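Local structure of 2-polyprenyl-6-methoxyphenol hydroxylase-like FAD-dependent oxidoreductase (Streptomyces sp. NRRL 11266, 6UI5) at residues 10-15 with 36-41; 16-21 with 28-33; 44-49 with 295-300. The protein is an FAD-dependent oxidoreductase that binds flavin-adenine dinucleotide in a Rossmann-type domain and carries a C-terminal domain of the thioredoxin clan. All blocks are in the same frame, centred on the assembly; numbering follows the deposited sequence.

In the fold
The three contacts follow the bound FAD from its adenosine ribose to its flavin ring. Contacts 1 and 2 share helix 12-22, and their centres lie 11 Å apart. A10 N lies 2.9 Å from D32 OD1, a probable hydrogen bond, and L15 CD2 packs on L30 CD2 at 3.7 Å. Contact 1 holds the diphosphate, while the end of the strand in contact 2 reaches the ribose. Contact 3 lies at the flavin end, its centre 15 Å from that of contact 1. The two contacts touch where P12 CG packs on L297 CD1 at 3.5 Å. Contacts 2 and 3 do not touch; their nearest atoms are about 6 Å apart.

Contact 1: residues 10-15 with 36-41; sequences AGPAGL and TQRAEA. With FAD (flavin-adenine dinucleotide), chain C.
This is a buried contact bridged by a ligand, at the start of helix 12-22, where R38 lies against G11 and P12. Segment 36-41 belongs to the loop that leads from strand 28-31 to helix 48-55. The direct touching is slight: 71 Å² is buried between the segments, and both segments also bind the diphosphate of FAD. R38 NH2 lies 3.9 Å from G11 CA, which sits over one face of the guanidinium. P12 CD is also 3.9 Å from R38 NH2, but it comes in obliquely, and the two side chains cross at about a right angle. At the edge of the guanidinium, near its plane, is the phosphate oxygen O1A of FAD. R38 NH2 donates to O1A at 2.5 Å with a nearly straight N-H...O angle of 169°. R38 NH1 adds a weak, bent bond to O1A at 3.2 Å, so both terminal nitrogens point to one oxygen. CG of R38 stands between the backbone N and the carbonyl carbon (chi1 62°), and the chain is then extended from CG to NE, which carries the charge out to the phosphate. R38 NH2 also forms a salt bridge to E101 of helix 97-110, so the same nitrogen has a second anionic partner. The other phosphate sits at the helix end. A13 N donates to FAD O1P at 3.3 Å. G11 is the N-cap residue and packs its CA against FAD O1P at 3.4 Å. The positive end of the helix dipole and the R38 charge probably both offset the charge of the diphosphate. A glycine-rich turn before a helix, with its backbone amide on a phosphate, is typical of the dinucleotide-binding Rossmann fold; G11 and G14 fit its GxGxxG pattern.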
loop_
_atom_site.group_PDB
_atom_site.type_symbol
_atom_site.label_atom_id
_atom_site.label_comp_id
_atom_site.label_asym_id
_atom_site.label_seq_id
_atom_site.Cartn_x
_atom_site.Cartn_y
_atom_site.Cartn_z
ATOM N N ALA A 10 36.033 4.635 3.233
ATOM C CA ALA A 10 36.292 4.101 1.904
ATOM C C ALA A 10 35.441 2.867 1.609
ATOM O O ALA A 10 35.926 1.867 1.080
ATOM C CB ALA A 10 37.777 3.807 1.728
ATOM N N GLY A 11 34.158 2.921 1.955
ATOM C CA GLY A 11 33.161 2.109 1.282
ATOM C C GLY A 11 32.746 2.721 -0.059
ATOM O O GLY A 11 33.341 3.698 -0.550
ATOM N N PRO A 12 31.730 2.110 -0.696
ATOM C CA PRO A 12 31.256 2.649 -1.999
ATOM C C PRO A 12 31.035 4.143 -1.984
ATOM O O PRO A 12 31.482 4.843 -2.889
ATOM C CB PRO A 12 29.936 1.898 -2.255
ATOM C CG PRO A 12 29.825 0.867 -1.083
ATOM C CD PRO A 12 31.137 0.798 -0.395
ATOM N N ALA A 13 30.355 4.632 -0.949
ATOM C CA ALA A 13 29.975 6.031 -0.873
ATOM C C ALA A 13 31.195 6.932 -0.978
ATOM O O ALA A 13 31.329 7.716 -1.927
ATOM C CB ALA A 13 29.220 6.267 0.438
ATOM N N GLY A 14 32.120 6.798 -0.023
ATOM C CA GLY A 14 33.270 7.691 0.011
ATOM C C GLY A 14 34.221 7.468 -1.145
ATOM O O GLY A 14 34.809 8.418 -1.665
ATOM N N LEU A 15 34.406 6.210 -1.548
ATOM C CA LEU A 15 35.274 5.912 -2.683
ATOM C C LEU A 15 34.735 6.585 -3.936
ATOM O O LEU A 15 35.417 7.394 -4.588
ATOM C CB LEU A 15 35.359 4.385 -2.883
ATOM C CG LEU A 15 36.378 3.603 -2.077
ATOM C CD1 LEU A 15 36.165 2.053 -2.068
ATOM C CD2 LEU A 15 37.722 3.977 -2.668
ATOM N N THR A 36 44.172 -2.444 4.742
ATOM C CA THR A 36 44.007 -2.633 3.308
ATOM C C THR A 36 42.517 -2.638 3.018
ATOM O O THR A 36 41.702 -2.543 3.938
ATOM C CB THR A 36 44.649 -3.937 2.820
ATOM O OG1 THR A 36 44.576 -3.987 1.390
ATOM C CG2 THR A 36 43.910 -5.152 3.398
ATOM N N GLN A 37 42.162 -2.749 1.733
ATOM C CA GLN A 37 40.760 -2.885 1.347
ATOM C C GLN A 37 40.114 -3.993 2.154
ATOM O O GLN A 37 40.692 -5.064 2.318
ATOM C CB GLN A 37 40.623 -3.209 -0.141
ATOM C CG GLN A 37 39.226 -3.720 -0.508
ATOM C CD GLN A 37 39.110 -4.222 -1.954
ATOM O OE1 GLN A 37 40.103 -4.306 -2.688
ATOM N NE2 GLN A 37 37.890 -4.578 -2.357
ATOM N N ARG A 38 38.917 -3.728 2.665
ATOM C CA ARG A 38 38.313 -4.683 3.578
ATOM C C ARG A 38 37.887 -5.944 2.843
ATOM O O ARG A 38 37.819 -6.005 1.615
ATOM C CB ARG A 38 37.104 -4.084 4.299
ATOM C CG ARG A 38 35.961 -3.666 3.391
ATOM C CD ARG A 38 34.974 -2.808 4.175
ATOM N NE ARG A 38 33.861 -2.360 3.343
ATOM C CZ ARG A 38 32.889 -1.538 3.742
ATOM N NH1 ARG A 38 32.880 -1.038 4.968
ATOM N NH2 ARG A 38 31.915 -1.202 2.894
ATOM N N ALA A 39 37.626 -6.972 3.633
ATOM C CA ALA A 39 37.084 -8.233 3.165
ATOM C C ALA A 39 35.643 -8.402 3.589
ATOM O O ALA A 39 34.938 -9.235 3.013
ATOM C CB ALA A 39 37.929 -9.416 3.703
ATOM N N GLU A 40 35.195 -7.629 4.582
ATOM C CA GLU A 40 33.816 -7.670 5.072
ATOM C C GLU A 40 32.909 -6.831 4.164
ATOM O O GLU A 40 32.338 -5.815 4.558
ATOM C CB GLU A 40 33.759 -7.185 6.517
ATOM C CG GLU A 40 34.785 -7.827 7.468
ATOM C CD GLU A 40 36.195 -7.287 7.282
ATOM O OE1 GLU A 40 37.059 -8.054 6.809
ATOM O OE2 GLU A 40 36.432 -6.095 7.584
ATOM N N ALA A 41 32.804 -7.270 2.910
ATOM C CA ALA A 41 31.976 -6.616 1.901
ATOM C C ALA A 41 30.951 -7.642 1.435
ATOM O O ALA A 41 31.171 -8.352 0.437
ATOM C CB ALA A 41 32.829 -6.095 0.744
HETATM P PA FAD C . 30.307 1.558 4.871
HETATM O O1A FAD C . 30.221 0.415 3.884
HETATM O O2A FAD C . 29.825 1.062 6.224
HETATM O O5B FAD C . 31.814 2.247 4.857
HETATM C C5B FAD C . 32.160 3.212 5.838
HETATM C C4B FAD C . 33.718 3.239 5.971
HETATM O O4B FAD C . 34.153 4.203 6.746
HETATM C C3B FAD C . 34.211 1.934 6.640
HETATM O O3B FAD C . 35.347 1.530 6.009
HETATM C C2B FAD C . 34.513 2.352 8.093
HETATM O O2B FAD C . 35.417 1.329 8.680
HETATM C C1B FAD C . 35.098 3.503 7.902
HETATM N N9A FAD C . 35.070 4.431 9.016
HETATM C C8A FAD C . 34.080 4.584 9.923
HETATM N N7A FAD C . 34.421 5.603 10.742
HETATM C C5A FAD C . 35.613 6.090 10.322
HETATM C C6A FAD C . 36.422 7.123 10.781
HETATM N N6A FAD C . 36.430 8.118 11.844
HETATM N N1A FAD C . 37.581 7.398 10.177
HETATM C C2A FAD C . 37.973 6.679 9.102
HETATM N N3A FAD C . 37.172 5.676 8.642
HETATM C C4A FAD C . 36.002 5.379 9.249
HETATM N N1 FAD C . 24.280 -3.804 0.168
HETATM C C2 FAD C . 23.650 -4.266 -1.102
HETATM O O2 FAD C . 23.623 -3.577 -2.069
HETATM N N3 FAD C . 23.047 -5.629 -1.149
HETATM C C4 FAD C . 23.090 -6.476 0.045
HETATM O O4 FAD C . 22.622 -7.564 0.039
HETATM C C4X FAD C . 23.734 -5.974 1.313
HETATM N N5 FAD C . 23.738 -6.856 2.458
HETATM C C5X FAD C . 24.351 -6.385 3.724
HETATM C C6 FAD C . 24.344 -7.244 4.826
HETATM C C7 FAD C . 24.918 -6.834 6.024
HETATM C C7M FAD C . 24.760 -7.965 7.032
HETATM C C8 FAD C . 25.511 -5.568 6.150
HETATM C C8M FAD C . 26.123 -5.206 7.509
HETATM C C9 FAD C . 25.519 -4.700 5.043
HETATM C C9A FAD C . 24.934 -5.097 3.817
HETATM N N10 FAD C . 24.923 -4.172 2.620
HETATM C C10 FAD C . 24.323 -4.646 1.376
HETATM C "C1'" FAD C . 25.572 -2.851 2.735
HETATM C "C2'" FAD C . 24.760 -1.576 2.441
HETATM O "O2'" FAD C . 24.664 -1.327 1.087
HETATM C "C3'" FAD C . 25.495 -0.351 2.981
HETATM O "O3'" FAD C . 24.595 0.711 2.931
HETATM C "C4'" FAD C . 26.734 0.096 2.178
HETATM O "O4'" FAD C . 27.740 -0.872 2.084
HETATM C "C5'" FAD C . 27.289 1.268 2.998
HETATM O "O5'" FAD C . 28.159 2.053 2.232
HETATM P P FAD C . 28.976 3.310 2.925
HETATM O O1P FAD C . 30.243 3.558 2.140
HETATM O O2P FAD C . 28.148 4.568 3.106
HETATM O O3P FAD C . 29.296 2.803 4.465
#

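Contact 2: residues 16-21 with 28-33; sequences MLACEL and AVLVDI. With FAD (flavin-adenine dinucleotide), chain C.
D32 OD1 has two donors, the backbone N of A10, whose bond is probable, and the ribose hydroxyl O3B of FAD. The modelled distance from FAD O3B to D32 OD1, 2.3 Å, is very short and doubtful in its exact value. An acidic residue at the end of the second strand, holding the adenosine ribose, is a hallmark of the Rossmann beta-alpha-beta unit, here strand 5-8, helix 12-22 and strand 28-31. The other carboxylate oxygen, D32 OD2, accepts from H34 N, so the group is held at both oxygens. Helix segment 16-21 and strand 28-31 run nearly antiparallel (171°), and their axes approach to 8.7 Å. Between them the packing is apolar and buried. L17 and L21 also touch V7 on strand 5-8, so helix 12-22 packs on both strands. Beyond the strand, I33 CG2 comes within 3.7 Å of FAD C2A, and V31 CG1 reaches the same adenine carbon. A28 CB meets L21 CB at 4.2 Å. L30 turns CG away from its backbone N (chi1 167°), which brings CD2 to 4.0 Å from A18 CB.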
loop_
_atom_site.group_PDB
_atom_site.type_symbol
_atom_site.label_atom_id
_atom_site.label_comp_id
_atom_site.label_asym_id
_atom_site.label_seq_id
_atom_site.Cartn_x
_atom_site.Cartn_y
_atom_site.Cartn_z
ATOM N N MET A 16 33.477 6.277 -4.251
ATOM C CA MET A 16 32.816 6.799 -5.435
ATOM C C MET A 16 32.854 8.324 -5.465
ATOM O O MET A 16 33.071 8.927 -6.523
ATOM C CB MET A 16 31.381 6.245 -5.498
ATOM C CG MET A 16 30.563 6.836 -6.585
ATOM S SD MET A 16 31.376 6.576 -8.187
ATOM C CE MET A 16 30.987 4.971 -8.826
ATOM N N LEU A 17 32.728 8.960 -4.309
ATOM C CA LEU A 17 32.745 10.419 -4.281
ATOM C C LEU A 17 34.143 10.950 -4.540
ATOM O O LEU A 17 34.324 11.883 -5.331
ATOM C CB LEU A 17 32.196 10.930 -2.938
ATOM C CG LEU A 17 32.379 12.397 -2.567
ATOM C CD1 LEU A 17 31.605 13.296 -3.579
ATOM C CD2 LEU A 17 31.837 12.621 -1.147
ATOM N N ALA A 18 35.145 10.361 -3.883
ATOM C CA ALA A 18 36.518 10.783 -4.121
ATOM C C ALA A 18 36.848 10.697 -5.596
ATOM O O ALA A 18 37.582 11.538 -6.128
ATOM C CB ALA A 18 37.512 9.937 -3.305
ATOM N N CYS A 19 36.302 9.691 -6.284
ATOM C CA CYS A 19 36.446 9.658 -7.737
ATOM C C CYS A 19 35.707 10.824 -8.394
ATOM O O CYS A 19 36.262 11.501 -9.277
ATOM C CB CYS A 19 35.949 8.331 -8.290
ATOM S SG CYS A 19 36.992 6.938 -7.886
ATOM N N GLU A 20 34.447 11.072 -7.985
ATOM C CA GLU A 20 33.712 12.211 -8.549
ATOM C C GLU A 20 34.448 13.527 -8.289
ATOM O O GLU A 20 34.350 14.467 -9.090
ATOM C CB GLU A 20 32.307 12.303 -7.962
ATOM C CG GLU A 20 31.283 11.162 -8.268
ATOM C CD GLU A 20 31.008 10.887 -9.767
ATOM O OE1 GLU A 20 30.969 9.693 -10.154
ATOM O OE2 GLU A 20 30.797 11.842 -10.554
ATOM N N LEU A 21 35.196 13.618 -7.183
ATOM C CA LEU A 21 35.904 14.861 -6.894
ATOM C C LEU A 21 37.224 14.946 -7.660
ATOM O O LEU A 21 37.612 16.031 -8.119
ATOM C CB LEU A 21 36.142 14.992 -5.393
ATOM C CG LEU A 21 34.918 15.212 -4.503
ATOM C CD1 LEU A 21 35.282 15.238 -2.993
ATOM C CD2 LEU A 21 34.250 16.499 -4.910
ATOM N N ALA A 28 41.326 15.772 -3.320
ATOM C CA ALA A 28 40.548 15.017 -2.346
ATOM C C ALA A 28 41.442 14.106 -1.513
ATOM O O ALA A 28 42.368 13.461 -2.027
ATOM C CB ALA A 28 39.468 14.195 -3.028
ATOM N N VAL A 29 41.165 14.043 -0.219
ATOM C CA VAL A 29 41.865 13.112 0.652
ATOM C C VAL A 29 40.816 12.237 1.315
ATOM O O VAL A 29 39.913 12.740 1.991
ATOM C CB VAL A 29 42.747 13.827 1.682
ATOM C CG1 VAL A 29 43.043 12.903 2.844
ATOM C CG2 VAL A 29 44.028 14.283 1.009
ATOM N N LEU A 30 40.918 10.939 1.079
ATOM C CA LEU A 30 39.944 9.958 1.496
ATOM C C LEU A 30 40.585 9.152 2.611
ATOM O O LEU A 30 41.707 8.660 2.459
ATOM C CB LEU A 30 39.555 9.076 0.311
ATOM C CG LEU A 30 38.790 7.786 0.502
ATOM C CD1 LEU A 30 37.425 8.112 0.986
ATOM C CD2 LEU A 30 38.698 7.043 -0.837
ATOM N N VAL A 31 39.896 9.073 3.740
ATOM C CA VAL A 31 40.419 8.488 4.961
ATOM C C VAL A 31 39.580 7.265 5.300
ATOM O O VAL A 31 38.343 7.334 5.309
ATOM C CB VAL A 31 40.403 9.511 6.111
ATOM C CG1 VAL A 31 40.513 8.811 7.420
ATOM C CG2 VAL A 31 41.548 10.471 5.968
ATOM N N ASP A 32 40.253 6.148 5.562
ATOM C CA ASP A 32 39.612 4.971 6.131
ATOM C C ASP A 32 40.583 4.365 7.131
ATOM O O ASP A 32 41.797 4.580 7.042
ATOM C CB ASP A 32 39.233 3.938 5.063
ATOM C CG ASP A 32 38.279 2.867 5.585
ATOM O OD1 ASP A 32 37.046 3.030 5.417
ATOM O OD2 ASP A 32 38.761 1.856 6.152
ATOM N N ILE A 33 40.055 3.601 8.086
ATOM C CA ILE A 33 40.928 3.051 9.115
ATOM C C ILE A 33 41.431 1.646 8.802
ATOM O O ILE A 33 42.456 1.245 9.361
ATOM C CB ILE A 33 40.264 3.111 10.512
ATOM C CG1 ILE A 33 38.802 2.682 10.488
ATOM C CG2 ILE A 33 40.264 4.506 11.023
ATOM C CD1 ILE A 33 38.594 1.210 10.380
HETATM P PA FAD C . 30.307 1.558 4.871
HETATM O O1A FAD C . 30.221 0.415 3.884
HETATM O O2A FAD C . 29.825 1.062 6.224
HETATM O O5B FAD C . 31.814 2.247 4.857
HETATM C C5B FAD C . 32.160 3.212 5.838
HETATM C C4B FAD C . 33.718 3.239 5.971
HETATM O O4B FAD C . 34.153 4.203 6.746
HETATM C C3B FAD C . 34.211 1.934 6.640
HETATM O O3B FAD C . 35.347 1.530 6.009
HETATM C C2B FAD C . 34.513 2.352 8.093
HETATM O O2B FAD C . 35.417 1.329 8.680
HETATM C C1B FAD C . 35.098 3.503 7.902
HETATM N N9A FAD C . 35.070 4.431 9.016
HETATM C C8A FAD C . 34.080 4.584 9.923
HETATM N N7A FAD C . 34.421 5.603 10.742
HETATM C C5A FAD C . 35.613 6.090 10.322
HETATM C C6A FAD C . 36.422 7.123 10.781
HETATM N N6A FAD C . 36.430 8.118 11.844
HETATM N N1A FAD C . 37.581 7.398 10.177
HETATM C C2A FAD C . 37.973 6.679 9.102
HETATM N N3A FAD C . 37.172 5.676 8.642
HETATM C C4A FAD C . 36.002 5.379 9.249
HETATM N N1 FAD C . 24.280 -3.804 0.168
HETATM C C2 FAD C . 23.650 -4.266 -1.102
HETATM O O2 FAD C . 23.623 -3.577 -2.069
HETATM N N3 FAD C . 23.047 -5.629 -1.149
HETATM C C4 FAD C . 23.090 -6.476 0.045
HETATM O O4 FAD C . 22.622 -7.564 0.039
HETATM C C4X FAD C . 23.734 -5.974 1.313
HETATM N N5 FAD C . 23.738 -6.856 2.458
HETATM C C5X FAD C . 24.351 -6.385 3.724
HETATM C C6 FAD C . 24.344 -7.244 4.826
HETATM C C7 FAD C . 24.918 -6.834 6.024
HETATM C C7M FAD C . 24.760 -7.965 7.032
HETATM C C8 FAD C . 25.511 -5.568 6.150
HETATM C C8M FAD C . 26.123 -5.206 7.509
HETATM C C9 FAD C . 25.519 -4.700 5.043
HETATM C C9A FAD C . 24.934 -5.097 3.817
HETATM N N10 FAD C . 24.923 -4.172 2.620
HETATM C C10 FAD C . 24.323 -4.646 1.376
HETATM C "C1'" FAD C . 25.572 -2.851 2.735
HETATM C "C2'" FAD C . 24.760 -1.576 2.441
HETATM O "O2'" FAD C . 24.664 -1.327 1.087
HETATM C "C3'" FAD C . 25.495 -0.351 2.981
HETATM O "O3'" FAD C . 24.595 0.711 2.931
HETATM C "C4'" FAD C . 26.734 0.096 2.178
HETATM O "O4'" FAD C . 27.740 -0.872 2.084
HETATM C "C5'" FAD C . 27.289 1.268 2.998
HETATM O "O5'" FAD C . 28.159 2.053 2.232
HETATM P P FAD C . 28.976 3.310 2.925
HETATM O O1P FAD C . 30.243 3.558 2.140
HETATM O O2P FAD C . 28.148 4.568 3.106
HETATM O O3P FAD C . 29.296 2.803 4.465
#

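Contact 3: residues 44-49 with 295-300; sequences MAINAG and QGLGTA. With FAD (flavin-adenine dinucleotide), chain C.
The backbone of 44-49 runs as an extended loop past the first turn of helix 295-316 and then enters helix 48-55, coming nearest at I46 and L297, whose CA atoms are 7.4 Å apart. Two side-chain ends make the central touch. I46 CD1 lies 3.5 Å from L297 CD2, a close apolar pair, and the two chains cross obliquely. The carbonyl oxygen of A45 also lies 3.7 Å from L297 CD2, so this one methyl meets both backbone and side chain of the loop. L297 carries its CG anti to the backbone N (chi1 -162°), which turns the isobutyl group toward the loop. Its CB is 3.1 Å from FAD O2, the carbonyl oxygen of the flavin pyrimidine ring. L297 therefore stands between the loop and FAD O2. Next to it, the C atom of G296 comes within 3.2 Å of the ribityl oxygen O2' of FAD.

N47 works mainly through partners beyond the two segments. Its OD1 caps the amide of T50 at the start of helix 48-55. Its ND2 is shared between N381 OD1 and the carbonyl oxygen of N293, and the latter ties the loop to the approach to helix 295-316. Inside that helix, Q295 O accepts from both T299 N and T299 OG1, each at 2.8 Å, from opposite faces of the carbonyl plane. This fastens the first turn. The start of the helix lies beside the pyrimidine end of the flavin, and its dipole could favour negative charge near O2. A helix beginning at the flavin in this way fits the flavin end of the FAD pocket in this FAD-binding domain.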
loop_
_atom_site.group_PDB
_atom_site.type_symbol
_atom_site.label_atom_id
_atom_site.label_comp_id
_atom_site.label_asym_id
_atom_site.label_seq_id
_atom_site.Cartn_x
_atom_site.Cartn_y
_atom_site.Cartn_z
ATOM N N MET A 44 26.246 -9.051 -2.804
ATOM C CA MET A 44 26.452 -9.893 -3.970
ATOM C C MET A 44 25.797 -9.351 -5.232
ATOM O O MET A 44 25.867 -10.001 -6.279
ATOM C CB MET A 44 25.929 -11.302 -3.697
ATOM C CG MET A 44 26.624 -12.001 -2.543
ATOM S SD MET A 44 26.322 -13.781 -2.602
ATOM C CE MET A 44 24.586 -13.777 -3.097
ATOM N N ALA A 45 25.181 -8.176 -5.176
ATOM C CA ALA A 45 24.300 -7.743 -6.248
ATOM C C ALA A 45 24.457 -6.250 -6.479
ATOM O O ALA A 45 24.837 -5.483 -5.592
ATOM C CB ALA A 45 22.826 -8.055 -5.942
ATOM N N ILE A 46 24.130 -5.857 -7.698
ATOM C CA ILE A 46 24.166 -4.476 -8.153
ATOM C C ILE A 46 22.928 -4.313 -9.008
ATOM O O ILE A 46 22.725 -5.100 -9.945
ATOM C CB ILE A 46 25.431 -4.184 -8.974
ATOM C CG1 ILE A 46 26.670 -4.295 -8.095
ATOM C CG2 ILE A 46 25.334 -2.848 -9.653
ATOM C CD1 ILE A 46 27.080 -3.010 -7.465
ATOM N N ASN A 47 22.076 -3.342 -8.674
ATOM C CA ASN A 47 20.822 -3.200 -9.418
ATOM C C ASN A 47 20.991 -2.281 -10.634
ATOM O O ASN A 47 22.067 -1.718 -10.883
ATOM C CB ASN A 47 19.702 -2.701 -8.509
ATOM C CG ASN A 47 19.947 -1.301 -7.976
ATOM O OD1 ASN A 47 20.716 -0.498 -8.548
ATOM N ND2 ASN A 47 19.283 -0.991 -6.867
ATOM N N ALA A 48 19.895 -2.100 -11.392
ATOM C CA ALA A 48 19.991 -1.399 -12.678
ATOM C C ALA A 48 20.366 0.072 -12.513
ATOM O O ALA A 48 21.134 0.615 -13.314
ATOM C CB ALA A 48 18.686 -1.525 -13.443
ATOM N N GLY A 49 19.850 0.734 -11.476
ATOM C CA GLY A 49 20.196 2.134 -11.277
ATOM C C GLY A 49 21.656 2.333 -10.910
ATOM O O GLY A 49 22.286 3.317 -11.324
ATOM N N GLN A 295 19.421 -1.629 -2.489
ATOM C CA GLN A 295 19.153 -0.203 -2.328
ATOM C C GLN A 295 20.224 0.503 -1.514
ATOM O O GLN A 295 20.514 1.674 -1.780
ATOM C CB GLN A 295 17.788 -0.003 -1.687
ATOM C CG GLN A 295 16.650 -0.474 -2.569
ATOM C CD GLN A 295 15.336 -0.177 -1.947
ATOM O OE1 GLN A 295 15.112 0.930 -1.434
ATOM N NE2 GLN A 295 14.461 -1.176 -1.926
ATOM N N GLY A 296 20.799 -0.165 -0.503
ATOM C CA GLY A 296 21.866 0.462 0.265
ATOM C C GLY A 296 23.016 0.890 -0.625
ATOM O O GLY A 296 23.543 1.999 -0.496
ATOM N N LEU A 297 23.394 0.023 -1.567
ATOM C CA LEU A 297 24.466 0.335 -2.492
ATOM C C LEU A 297 24.025 1.379 -3.509
ATOM O O LEU A 297 24.766 2.329 -3.795
ATOM C CB LEU A 297 24.888 -0.957 -3.177
ATOM C CG LEU A 297 26.222 -1.060 -3.874
ATOM C CD1 LEU A 297 27.235 -0.410 -2.997
ATOM C CD2 LEU A 297 26.499 -2.532 -4.014
ATOM N N GLY A 298 22.809 1.228 -4.053
ATOM C CA GLY A 298 22.304 2.201 -5.013
ATOM C C GLY A 298 22.267 3.614 -4.464
ATOM O O GLY A 298 22.780 4.551 -5.085
ATOM N N THR A 299 21.648 3.788 -3.294
ATOM C CA THR A 299 21.591 5.112 -2.690
ATOM C C THR A 299 22.988 5.615 -2.341
ATOM O O THR A 299 23.292 6.802 -2.513
ATOM C CB THR A 299 20.677 5.088 -1.461
ATOM O OG1 THR A 299 21.119 4.083 -0.552
ATOM C CG2 THR A 299 19.250 4.729 -1.867
ATOM N N ALA A 300 23.868 4.721 -1.891
ATOM C CA ALA A 300 25.221 5.141 -1.542
ATOM C C ALA A 300 25.932 5.729 -2.754
ATOM O O ALA A 300 26.470 6.838 -2.700
ATOM C CB ALA A 300 26.016 3.956 -0.977
HETATM P PA FAD C . 30.307 1.558 4.871
HETATM O O1A FAD C . 30.221 0.415 3.884
HETATM O O2A FAD C . 29.825 1.062 6.224
HETATM O O5B FAD C . 31.814 2.247 4.857
HETATM C C5B FAD C . 32.160 3.212 5.838
HETATM C C4B FAD C . 33.718 3.239 5.971
HETATM O O4B FAD C . 34.153 4.203 6.746
HETATM C C3B FAD C . 34.211 1.934 6.640
HETATM O O3B FAD C . 35.347 1.530 6.009
HETATM C C2B FAD C . 34.513 2.352 8.093
HETATM O O2B FAD C . 35.417 1.329 8.680
HETATM C C1B FAD C . 35.098 3.503 7.902
HETATM N N9A FAD C . 35.070 4.431 9.016
HETATM C C8A FAD C . 34.080 4.584 9.923
HETATM N N7A FAD C . 34.421 5.603 10.742
HETATM C C5A FAD C . 35.613 6.090 10.322
HETATM C C6A FAD C . 36.422 7.123 10.781
HETATM N N6A FAD C . 36.430 8.118 11.844
HETATM N N1A FAD C . 37.581 7.398 10.177
HETATM C C2A FAD C . 37.973 6.679 9.102
HETATM N N3A FAD C . 37.172 5.676 8.642
HETATM C C4A FAD C . 36.002 5.379 9.249
HETATM N N1 FAD C . 24.280 -3.804 0.168
HETATM C C2 FAD C . 23.650 -4.266 -1.102
HETATM O O2 FAD C . 23.623 -3.577 -2.069
HETATM N N3 FAD C . 23.047 -5.629 -1.149
HETATM C C4 FAD C . 23.090 -6.476 0.045
HETATM O O4 FAD C . 22.622 -7.564 0.039
HETATM C C4X FAD C . 23.734 -5.974 1.313
HETATM N N5 FAD C . 23.738 -6.856 2.458
HETATM C C5X FAD C . 24.351 -6.385 3.724
HETATM C C6 FAD C . 24.344 -7.244 4.826
HETATM C C7 FAD C . 24.918 -6.834 6.024
HETATM C C7M FAD C . 24.760 -7.965 7.032
HETATM C C8 FAD C . 25.511 -5.568 6.150
HETATM C C8M FAD C . 26.123 -5.206 7.509
HETATM C C9 FAD C . 25.519 -4.700 5.043
HETATM C C9A FAD C . 24.934 -5.097 3.817
HETATM N N10 FAD C . 24.923 -4.172 2.620
HETATM C C10 FAD C . 24.323 -4.646 1.376
HETATM C "C1'" FAD C . 25.572 -2.851 2.735
HETATM C "C2'" FAD C . 24.760 -1.576 2.441
HETATM O "O2'" FAD C . 24.664 -1.327 1.087
HETATM C "C3'" FAD C . 25.495 -0.351 2.981
HETATM O "O3'" FAD C . 24.595 0.711 2.931
HETATM C "C4'" FAD C . 26.734 0.096 2.178
HETATM O "O4'" FAD C . 27.740 -0.872 2.084
HETATM C "C5'" FAD C . 27.289 1.268 2.998
HETATM O "O5'" FAD C . 28.159 2.053 2.232
HETATM P P FAD C . 28.976 3.310 2.925
HETATM O O1P FAD C . 30.243 3.558 2.140
HETATM O O2P FAD C . 28.148 4.568 3.106
HETATM O O3P FAD C . 29.296 2.803 4.465
#